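Local structure of oxidoreductase (Corynebacterium diphtheriae, 3K1Y) at residues L14-A19 against L49-I54. The protein probably acts as an FMN-binding oxidoreductase of the flavodoxin-like NADPH-dependent FMN reductase family. Residues are numbered along the deposited sequence; the frame is centred on the assembly and turned at random.
Sequences LAVISA and LSVSTI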
loop_
_atom_site.group_PDB
_atom_site.type_symbol
_atom_site.label_atom_id
_atom_site.label_comp_id
_atom_site.label_asym_id
_atom_site.label_seq_id
_atom_site.Cartn_x
_atom_site.Cartn_y
_atom_site.Cartn_z
ATOM N N LEU A 14 -19.350 12.325 -18.744
ATOM C CA LEU A 14 -18.840 11.414 -17.723
ATOM C C LEU A 14 -18.302 10.171 -18.421
ATOM O O LEU A 14 -18.971 9.599 -19.283
ATOM C CB LEU A 14 -19.945 11.002 -16.741
ATOM C CG LEU A 14 -19.540 9.957 -15.686
ATOM C CD1 LEU A 14 -18.421 10.512 -14.814
ATOM C CD2 LEU A 14 -20.749 9.572 -14.822
ATOM N N ALA A 15 -17.088 9.766 -18.073
ATOM C CA ALA A 15 -16.506 8.565 -18.664
ATOM C C ALA A 15 -16.527 7.487 -17.574
ATOM O O ALA A 15 -16.289 7.776 -16.401
ATOM C CB ALA A 15 -15.080 8.844 -19.131
ATOM N N VAL A 16 -16.835 6.252 -17.947
ATOM C CA VAL A 16 -16.895 5.173 -16.968
ATOM C C VAL A 16 -16.139 3.964 -17.484
ATOM O O VAL A 16 -16.504 3.403 -18.515
ATOM C CB VAL A 16 -18.370 4.757 -16.682
ATOM C CG1 VAL A 16 -18.416 3.556 -15.729
ATOM C CG2 VAL A 16 -19.142 5.938 -16.099
ATOM N N ILE A 17 -15.080 3.573 -16.780
ATOM C CA ILE A 17 -14.298 2.408 -17.178
ATOM C C ILE A 17 -14.744 1.239 -16.315
ATOM O O ILE A 17 -14.802 1.351 -15.092
ATOM C CB ILE A 17 -12.779 2.606 -16.953
ATOM C CG1 ILE A 17 -12.285 3.893 -17.627
ATOM C CG2 ILE A 17 -12.022 1.414 -17.520
ATOM C CD1 ILE A 17 -12.506 3.947 -19.117
ATOM N N SER A 18 -15.056 0.115 -16.948
ATOM C CA SER A 18 -15.492 -1.064 -16.213
ATOM C C SER A 18 -14.699 -2.260 -16.722
ATOM O O SER A 18 -14.772 -2.601 -17.904
ATOM C CB SER A 18 -16.993 -1.275 -16.422
ATOM O OG SER A 18 -17.492 -2.236 -15.518
ATOM N N ALA A 19 -13.958 -2.904 -15.823
ATOM C CA ALA A 19 -13.094 -4.036 -16.186
ATOM C C ALA A 19 -13.618 -5.445 -15.887
ATOM O O ALA A 19 -12.839 -6.394 -15.800
ATOM C CB ALA A 19 -11.705 -3.843 -15.534
ATOM N N LEU A 49 -26.188 15.365 -17.983
ATOM C CA LEU A 49 -25.013 14.516 -18.102
ATOM C C LEU A 49 -25.047 13.537 -19.265
ATOM O O LEU A 49 -26.069 12.912 -19.555
ATOM C CB LEU A 49 -24.822 13.709 -16.817
ATOM C CG LEU A 49 -23.434 13.633 -16.174
ATOM C CD1 LEU A 49 -23.380 12.364 -15.326
ATOM C CD2 LEU A 49 -22.339 13.621 -17.210
ATOM N N SER A 50 -23.906 13.408 -19.926
ATOM C CA SER A 50 -23.739 12.469 -21.027
ATOM C C SER A 50 -22.765 11.452 -20.429
ATOM O O SER A 50 -21.750 11.834 -19.842
ATOM C CB SER A 50 -23.108 13.165 -22.238
ATOM O OG SER A 50 -22.875 12.251 -23.296
ATOM N N VAL A 51 -23.078 10.168 -20.551
ATOM C CA VAL A 51 -22.210 9.141 -19.992
ATOM C C VAL A 51 -21.642 8.218 -21.058
ATOM O O VAL A 51 -22.342 7.776 -21.975
ATOM C CB VAL A 51 -22.944 8.300 -18.896
ATOM C CG1 VAL A 51 -24.297 7.856 -19.394
ATOM C CG2 VAL A 51 -22.114 7.080 -18.521
ATOM N N SER A 52 -20.353 7.941 -20.930
ATOM C CA SER A 52 -19.662 7.074 -21.863
ATOM C C SER A 52 -19.088 5.892 -21.096
ATOM O O SER A 52 -18.089 6.034 -20.389
ATOM C CB SER A 52 -18.538 7.846 -22.541
ATOM O OG SER A 52 -17.723 6.956 -23.280
ATOM N N THR A 53 -19.724 4.734 -21.222
ATOM C CA THR A 53 -19.259 3.543 -20.521
ATOM C C THR A 53 -18.388 2.691 -21.430
ATOM O O THR A 53 -18.837 2.227 -22.474
ATOM C CB THR A 53 -20.442 2.685 -20.016
ATOM O OG1 THR A 53 -21.325 3.494 -19.227
ATOM C CG2 THR A 53 -19.929 1.537 -19.158
ATOM N N ILE A 54 -17.142 2.486 -21.016
ATOM C CA ILE A 54 -16.191 1.696 -21.781
ATOM C C ILE A 54 -15.888 0.346 -21.116
ATOM O O ILE A 54 -15.271 0.295 -20.055
ATOM C CB ILE A 54 -14.870 2.463 -21.944
ATOM C CG1 ILE A 54 -15.153 3.884 -22.440
ATOM C CG2 ILE A 54 -13.953 1.725 -22.915
ATOM C CD1 ILE A 54 -15.899 3.944 -23.754
#
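The carbonyl oxygen of Val16 takes the amide of Ile54 at 2.7 Å (O to N), in a nearly straight bond with 171° at the hydrogen, while the CA of Thr53 adds a CH···O contact to the same oxygen. Both strands run the same way, 21° apart in direction, and helix 26-44 connects them: a parallel beta-alpha-beta unit at one side of the flavodoxin-like sheet, in which strand 49-55 is outermost within the chain and strand 12-18 lies next to it. The pairing alternates as parallel strands require. Leu14 and Val16 each use N and O toward strand 49-55: Leu14 N reaches Ser50 O, Ser52 N reaches Leu14 O, and Val16 N reaches Ser52 O. Ser18 N closes the series on Ile54 O at 3.1 Å. Ala15 and Ile17 send their backbone bonds the other way, to Gly88, Val90 and Ala92 at strand 88-94, which places strand 12-18 inside the sheet.

Side chains sort onto two faces, that of Leu14 and Val16 looking to helix 26-44. Leu49, whose CB points toward strand 12-18, brings CD2 to 3.6 Å from Leu14 CB, and Leu49 CD1 meets Leu14 CD2. Further along, Val16 and Val51 meet methyl to methyl, CG2 to CG2 at 4.0 Å; in Val16 this branch stands beside the backbone N because CG1 holds the position anti to it (chi1 176°). Thr53, on the same face as Val16, touches Arg28 of the helix. The other face carries Ala15, Ser52, Ile17 and Ile54, with Leu83 and Ile79 of helix 74-85 packing on Ala15 and Ile54. Here the CD1 methyl of Ile17 turns toward the neighbouring strand and comes within 4.0 Å of Ile54 CB.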